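Local coordinates for coenzyme PQQ synthesis protein D (Xanthomonas campestris pv. campestris, PDB 3G2B), which probably binds the precursor peptide PqqA and presents it to PqqE in the biosynthesis of pyrroloquinoline quinone, at residues V19-D24 with W30-P35; D42-V47 with A67-D72. All coordinates share one frame; numbering follows the deposited sequence.

Contact 1: V19-D24 with W30-P35; sequences VRLQHD and WVLLAP
Trp30 faces His23 in a non-hydrogen-bonded pair of the antiparallel hairpin that strands 20-24 and 29-41 form. The His23 imidazole lies over the five-membered ring of the indole in an offset stack, with planes only 4° apart and centroids separated by 4.3 Å. His23 CB stands over the neighbouring six-membered ring as a CH-pi donor. Trp30 CG lies anti to its own carbonyl carbon (chi1 -73°), which swings the indole across toward the other strand; there Leu21 CG meets the ring edge, 3.7 Å from Trp30 CE3. Val31 exchanges two backbone hydrogen bonds with Gln22, Gln22 N reaching Val31 O at 2.8 Å and Val31 N reaching Gln22 O at 2.9 Å. Leu32 then shares a face with Leu21 and Trp30, its CD2 lying 4.2 Å from Leu21 CD1. The second reciprocal pair joins Leu33 to Arg20: Leu33 N to Arg20 O is short and straight (167° at the hydrogen), whereas the return bond from Arg20 N to Leu33 O stretches to 3.2 Å. Just beyond the ladder Pro35 CD touches Val19 CG2. Residues 30-34 also pair antiparallel with a strand of the second subunit, and Leu46, from helix 44-51 of that subunit, packs on Leu21 and Trp30. The apolar and aromatic face is therefore part of the interface between the subunits of the crystal assembly, while backbone bonds knit strand 20-24 to a sheet spanning both chains.

Contact 2: D42-V47 with A67-D72; sequences DDIALV and AEFDAD
Phe69 CG stands beside the backbone N (chi1 -68°), which sends the phenyl ring toward helix 44-51, while Ile44, with chi1 at -149°, extends CD1 over the ring. The two side chains run antiparallel alongside one another and meet within the helical part of PqqD, a family grouped with helix-turn-helix proteins. Phe69 is the first residue after helix 58-68 to leave helical geometry, and it meets Ile44 and Val47 of 42-47. The contact is small and purely apolar, burying 108 Å² on the two sides together at the protein surface. Val47, one turn further along from Ile44, adds a looser touch, its CG2 standing 4.5 Å from Phe69 CZ. Two of the acidic side chains have partners outside the contact: Glu68 OE1 makes a salt bridge with Arg51 NH1, and Asp72, the N-cap of helix 73-89, accepts a hydrogen bond from Glu75 N through OD2. Helix 73-89 touches both segments, Leu83 packing on Ala45 and Ile76 on Ala71. The main interaction is a CH-pi contact in which Ile44 CD1 sits almost centrally above the Phe69 ring, 4.2 Å from its centroid and 12° off the ring normal.

How the contacts relate
Contact 1 is completed earlier in the chain than contact 2 begins, and the chain's centre lies between them, their centres being 39 Å apart and their nearest atoms about 20 Å apart. They do not touch, but the chain links them directly, since strand 29-41, which carries 30-35, is followed by helix 44-51, which carries 44-47. Contact 1 belongs to the hairpin at one end of an elongated chain and contact 2 to the helical part at the other. The second subunit bridges this separation: in this assembly the hairpin of each chain meets the helical part of its partner.

Contact 1: V19-D24 with W30-P35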
loop_
_atom_site.group_PDB
_atom_site.type_symbol
_atom_site.label_atom_id
_atom_site.label_comp_id
_atom_site.label_asym_id
_atom_site.label_seq_id
_atom_site.Cartn_x
_atom_site.Cartn_y
_atom_site.Cartn_z
ATOM N N VAL A 19 6.269 6.077 -9.644
ATOM C CA VAL A 19 6.260 4.642 -9.899
ATOM C C VAL A 19 6.780 4.458 -11.312
ATOM O O VAL A 19 6.135 4.856 -12.280
ATOM C CB VAL A 19 4.844 4.045 -9.792
ATOM C CG1 VAL A 19 4.875 2.562 -10.130
ATOM C CG2 VAL A 19 4.305 4.246 -8.386
ATOM N N ARG A 20 7.959 3.865 -11.438
ATOM C CA ARG A 20 8.522 3.683 -12.764
ATOM C C ARG A 20 8.908 2.258 -13.096
ATOM O O ARG A 20 9.219 1.454 -12.221
ATOM C CB ARG A 20 9.721 4.613 -12.948
ATOM C CG ARG A 20 10.851 4.410 -11.962
ATOM C CD ARG A 20 11.792 5.609 -11.992
ATOM N NE ARG A 20 12.953 5.442 -11.124
ATOM C CZ ARG A 20 13.994 4.663 -11.402
ATOM N NH1 ARG A 20 15.004 4.577 -10.545
ATOM N NH2 ARG A 20 14.032 3.978 -12.537
ATOM N N LEU A 21 8.863 1.954 -14.385
ATOM C CA LEU A 21 9.208 0.633 -14.873
ATOM C C LEU A 21 10.724 0.559 -15.014
ATOM O O LEU A 21 11.348 1.492 -15.520
ATOM C CB LEU A 21 8.548 0.402 -16.233
ATOM C CG LEU A 21 8.763 -0.958 -16.891
ATOM C CD1 LEU A 21 8.158 -2.045 -16.019
ATOM C CD2 LEU A 21 8.116 -0.962 -18.272
ATOM N N GLN A 22 11.314 -0.539 -14.553
ATOM C CA GLN A 22 12.757 -0.731 -14.655
ATOM C C GLN A 22 13.100 -2.139 -15.106
ATOM O O GLN A 22 12.490 -3.118 -14.669
ATOM C CB GLN A 22 13.469 -0.474 -13.320
ATOM C CG GLN A 22 14.915 -0.989 -13.319
ATOM C CD GLN A 22 15.646 -0.780 -12.003
ATOM O OE1 GLN A 22 16.298 0.246 -11.791
ATOM N NE2 GLN A 22 15.534 -1.753 -11.108
ATOM N N HIS A 23 14.086 -2.228 -15.987
ATOM C CA HIS A 23 14.550 -3.507 -16.482
ATOM C C HIS A 23 15.736 -3.901 -15.597
ATOM O O HIS A 23 16.828 -3.338 -15.734
ATOM C CB HIS A 23 15.009 -3.365 -17.937
ATOM C CG HIS A 23 15.484 -4.642 -18.551
ATOM N ND1 HIS A 23 16.225 -4.675 -19.714
ATOM C CD2 HIS A 23 15.314 -5.931 -18.177
ATOM C CE1 HIS A 23 16.491 -5.931 -20.028
ATOM N NE2 HIS A 23 15.949 -6.712 -19.111
ATOM N N ASP A 24 15.519 -4.828 -14.668
ATOM C CA ASP A 24 16.612 -5.278 -13.807
ATOM C C ASP A 24 17.325 -6.364 -14.597
ATOM O O ASP A 24 17.082 -7.555 -14.423
ATOM C CB ASP A 24 16.100 -5.857 -12.488
ATOM C CG ASP A 24 17.230 -6.169 -11.523
ATOM O OD1 ASP A 24 18.345 -6.479 -11.996
ATOM O OD2 ASP A 24 17.010 -6.119 -10.296
ATOM N N TRP A 30 11.661 -7.589 -15.001
ATOM C CA TRP A 30 11.213 -6.213 -15.081
ATOM C C TRP A 30 10.459 -5.962 -13.788
ATOM O O TRP A 30 9.826 -6.865 -13.257
ATOM C CB TRP A 30 10.291 -6.006 -16.284
ATOM C CG TRP A 30 11.024 -6.010 -17.588
ATOM C CD1 TRP A 30 11.538 -7.096 -18.240
ATOM C CD2 TRP A 30 11.350 -4.872 -18.388
ATOM N NE1 TRP A 30 12.165 -6.700 -19.397
ATOM C CE2 TRP A 30 12.063 -5.339 -19.512
ATOM C CE3 TRP A 30 11.108 -3.496 -18.263
ATOM C CZ2 TRP A 30 12.538 -4.482 -20.509
ATOM C CZ3 TRP A 30 11.580 -2.642 -19.259
ATOM C CH2 TRP A 30 12.287 -3.139 -20.366
ATOM N N VAL A 31 10.538 -4.740 -13.279
ATOM C CA VAL A 31 9.860 -4.409 -12.036
ATOM C C VAL A 31 9.318 -2.993 -12.068
ATOM O O VAL A 31 9.640 -2.202 -12.956
ATOM C CB VAL A 31 10.825 -4.493 -10.820
ATOM C CG1 VAL A 31 11.474 -5.871 -10.744
ATOM C CG2 VAL A 31 11.899 -3.417 -10.934
ATOM N N LEU A 32 8.460 -2.697 -11.101
ATOM C CA LEU A 32 7.931 -1.358 -10.926
ATOM C C LEU A 32 8.606 -0.926 -9.638
ATOM O O LEU A 32 8.627 -1.683 -8.664
ATOM C CB LEU A 32 6.415 -1.359 -10.720
ATOM C CG LEU A 32 5.553 -1.580 -11.961
ATOM C CD1 LEU A 32 4.091 -1.666 -11.550
ATOM C CD2 LEU A 32 5.757 -0.437 -12.944
ATOM N N LEU A 33 9.185 0.267 -9.643
ATOM C CA LEU A 33 9.843 0.792 -8.456
ATOM C C LEU A 33 8.896 1.821 -7.869
ATOM O O LEU A 33 8.563 2.806 -8.530
ATOM C CB LEU A 33 11.165 1.474 -8.820
ATOM C CG LEU A 33 12.233 0.635 -9.519
ATOM C CD1 LEU A 33 12.637 -0.529 -8.632
ATOM C CD2 LEU A 33 11.693 0.144 -10.848
ATOM N N ALA A 34 8.445 1.575 -6.643
ATOM C CA ALA A 34 7.534 2.490 -5.957
ATOM C C ALA A 34 8.387 3.415 -5.097
ATOM O O ALA A 34 9.294 2.965 -4.402
ATOM C CB ALA A 34 6.568 1.709 -5.086
ATOM N N PRO A 35 8.103 4.725 -5.131
ATOM C CA PRO A 35 8.862 5.701 -4.351
ATOM C C PRO A 35 8.610 5.634 -2.852
ATOM O O PRO A 35 7.596 5.095 -2.403
ATOM C CB PRO A 35 8.405 7.030 -4.936
ATOM C CG PRO A 35 6.974 6.759 -5.249
ATOM C CD PRO A 35 7.025 5.384 -5.891
#

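Contact 2: D42-V47 with A67-D72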
loop_
_atom_site.group_PDB
_atom_site.type_symbol
_atom_site.label_atom_id
_atom_site.label_comp_id
_atom_site.label_asym_id
_atom_site.label_seq_id
_atom_site.Cartn_x
_atom_site.Cartn_y
_atom_site.Cartn_z
ATOM N N ASP A 42 0.146 12.266 14.250
ATOM C CA ASP A 42 -0.000 13.366 15.186
ATOM C C ASP A 42 -0.497 12.937 16.550
ATOM O O ASP A 42 -1.278 11.998 16.677
ATOM C CB ASP A 42 -0.921 14.445 14.611
ATOM C CG ASP A 42 -2.274 13.914 14.229
ATOM O OD1 ASP A 42 -2.989 13.421 15.125
ATOM O OD2 ASP A 42 -2.624 13.992 13.031
ATOM N N ASP A 43 -0.001 13.625 17.572
ATOM C CA ASP A 43 -0.394 13.368 18.947
ATOM C C ASP A 43 -0.314 11.902 19.389
ATOM O O ASP A 43 0.758 11.305 19.349
ATOM C CB ASP A 43 -1.795 13.946 19.171
ATOM C CG ASP A 43 -1.836 15.460 18.971
ATOM O OD1 ASP A 43 -2.944 16.030 18.891
ATOM O OD2 ASP A 43 -0.756 16.088 18.896
ATOM N N ILE A 44 -1.430 11.313 19.806
ATOM C CA ILE A 44 -1.387 9.935 20.288
ATOM C C ILE A 44 -0.931 8.903 19.251
ATOM O O ILE A 44 -0.385 7.862 19.620
ATOM C CB ILE A 44 -2.753 9.504 20.897
ATOM C CG1 ILE A 44 -2.522 8.482 22.017
ATOM C CG2 ILE A 44 -3.652 8.908 19.831
ATOM C CD1 ILE A 44 -1.779 9.042 23.213
ATOM N N ALA A 45 -1.135 9.193 17.966
ATOM C CA ALA A 45 -0.723 8.273 16.901
ATOM C C ALA A 45 0.798 8.116 16.915
ATOM O O ALA A 45 1.336 7.061 16.569
ATOM C CB ALA A 45 -1.181 8.798 15.545
ATOM N N LEU A 46 1.489 9.181 17.303
ATOM C CA LEU A 46 2.944 9.154 17.389
ATOM C C LEU A 46 3.357 8.128 18.445
ATOM O O LEU A 46 4.269 7.324 18.232
ATOM C CB LEU A 46 3.463 10.545 17.775
ATOM C CG LEU A 46 4.942 10.653 18.137
ATOM C CD1 LEU A 46 5.793 10.190 16.953
ATOM C CD2 LEU A 46 5.271 12.097 18.516
ATOM N N VAL A 47 2.673 8.149 19.586
ATOM C CA VAL A 47 2.978 7.221 20.665
ATOM C C VAL A 47 2.633 5.784 20.286
ATOM O O VAL A 47 3.406 4.866 20.544
ATOM C CB VAL A 47 2.212 7.595 21.954
ATOM C CG1 VAL A 47 2.624 6.673 23.090
ATOM C CG2 VAL A 47 2.493 9.051 22.319
ATOM N N ALA A 67 -4.264 4.549 30.610
ATOM C CA ALA A 67 -3.858 4.643 32.007
ATOM C C ALA A 67 -2.770 5.699 32.174
ATOM O O ALA A 67 -2.807 6.487 33.119
ATOM C CB ALA A 67 -3.361 3.289 32.503
ATOM N N GLU A 68 -1.810 5.721 31.252
ATOM C CA GLU A 68 -0.719 6.690 31.313
ATOM C C GLU A 68 -1.201 8.125 31.140
ATOM O O GLU A 68 -0.708 9.037 31.804
ATOM C CB GLU A 68 0.331 6.398 30.236
ATOM C CG GLU A 68 1.005 5.043 30.356
ATOM C CD GLU A 68 2.148 4.870 29.373
ATOM O OE1 GLU A 68 2.175 5.579 28.346
ATOM O OE2 GLU A 68 3.017 4.009 29.622
ATOM N N PHE A 69 -2.165 8.324 30.247
ATOM C CA PHE A 69 -2.678 9.663 29.977
ATOM C C PHE A 69 -3.978 10.008 30.697
ATOM O O PHE A 69 -4.627 11.008 30.379
ATOM C CB PHE A 69 -2.839 9.844 28.465
ATOM C CG PHE A 69 -1.533 9.866 27.726
ATOM C CD1 PHE A 69 -0.925 11.074 27.395
ATOM C CD2 PHE A 69 -0.879 8.682 27.410
ATOM C CE1 PHE A 69 0.318 11.098 26.763
ATOM C CE2 PHE A 69 0.363 8.694 26.780
ATOM C CZ PHE A 69 0.962 9.904 26.457
ATOM N N ASP A 70 -4.349 9.190 31.678
ATOM C CA ASP A 70 -5.571 9.424 32.441
ATOM C C ASP A 70 -6.730 9.692 31.492
ATOM O O ASP A 70 -7.527 10.613 31.702
ATOM C CB ASP A 70 -5.382 10.621 33.377
ATOM C CG ASP A 70 -4.237 10.425 34.352
ATOM O OD1 ASP A 70 -4.299 9.475 35.163
ATOM O OD2 ASP A 70 -3.273 11.219 34.305
ATOM N N ALA A 71 -6.808 8.888 30.437
ATOM C CA ALA A 71 -7.860 9.030 29.437
ATOM C C ALA A 71 -8.799 7.834 29.481
ATOM O O ALA A 71 -8.499 6.819 30.111
ATOM C CB ALA A 71 -7.243 9.160 28.041
ATOM N N ASP A 72 -9.940 7.961 28.816
ATOM C CA ASP A 72 -10.917 6.879 28.772
ATOM C C ASP A 72 -10.427 5.785 27.827
ATOM O O ASP A 72 -10.157 6.045 26.656
ATOM C CB ASP A 72 -12.260 7.397 28.282
ATOM C CG ASP A 72 -13.322 6.327 28.284
ATOM O OD1 ASP A 72 -13.909 6.071 29.355
ATOM O OD2 ASP A 72 -13.554 5.726 27.219
#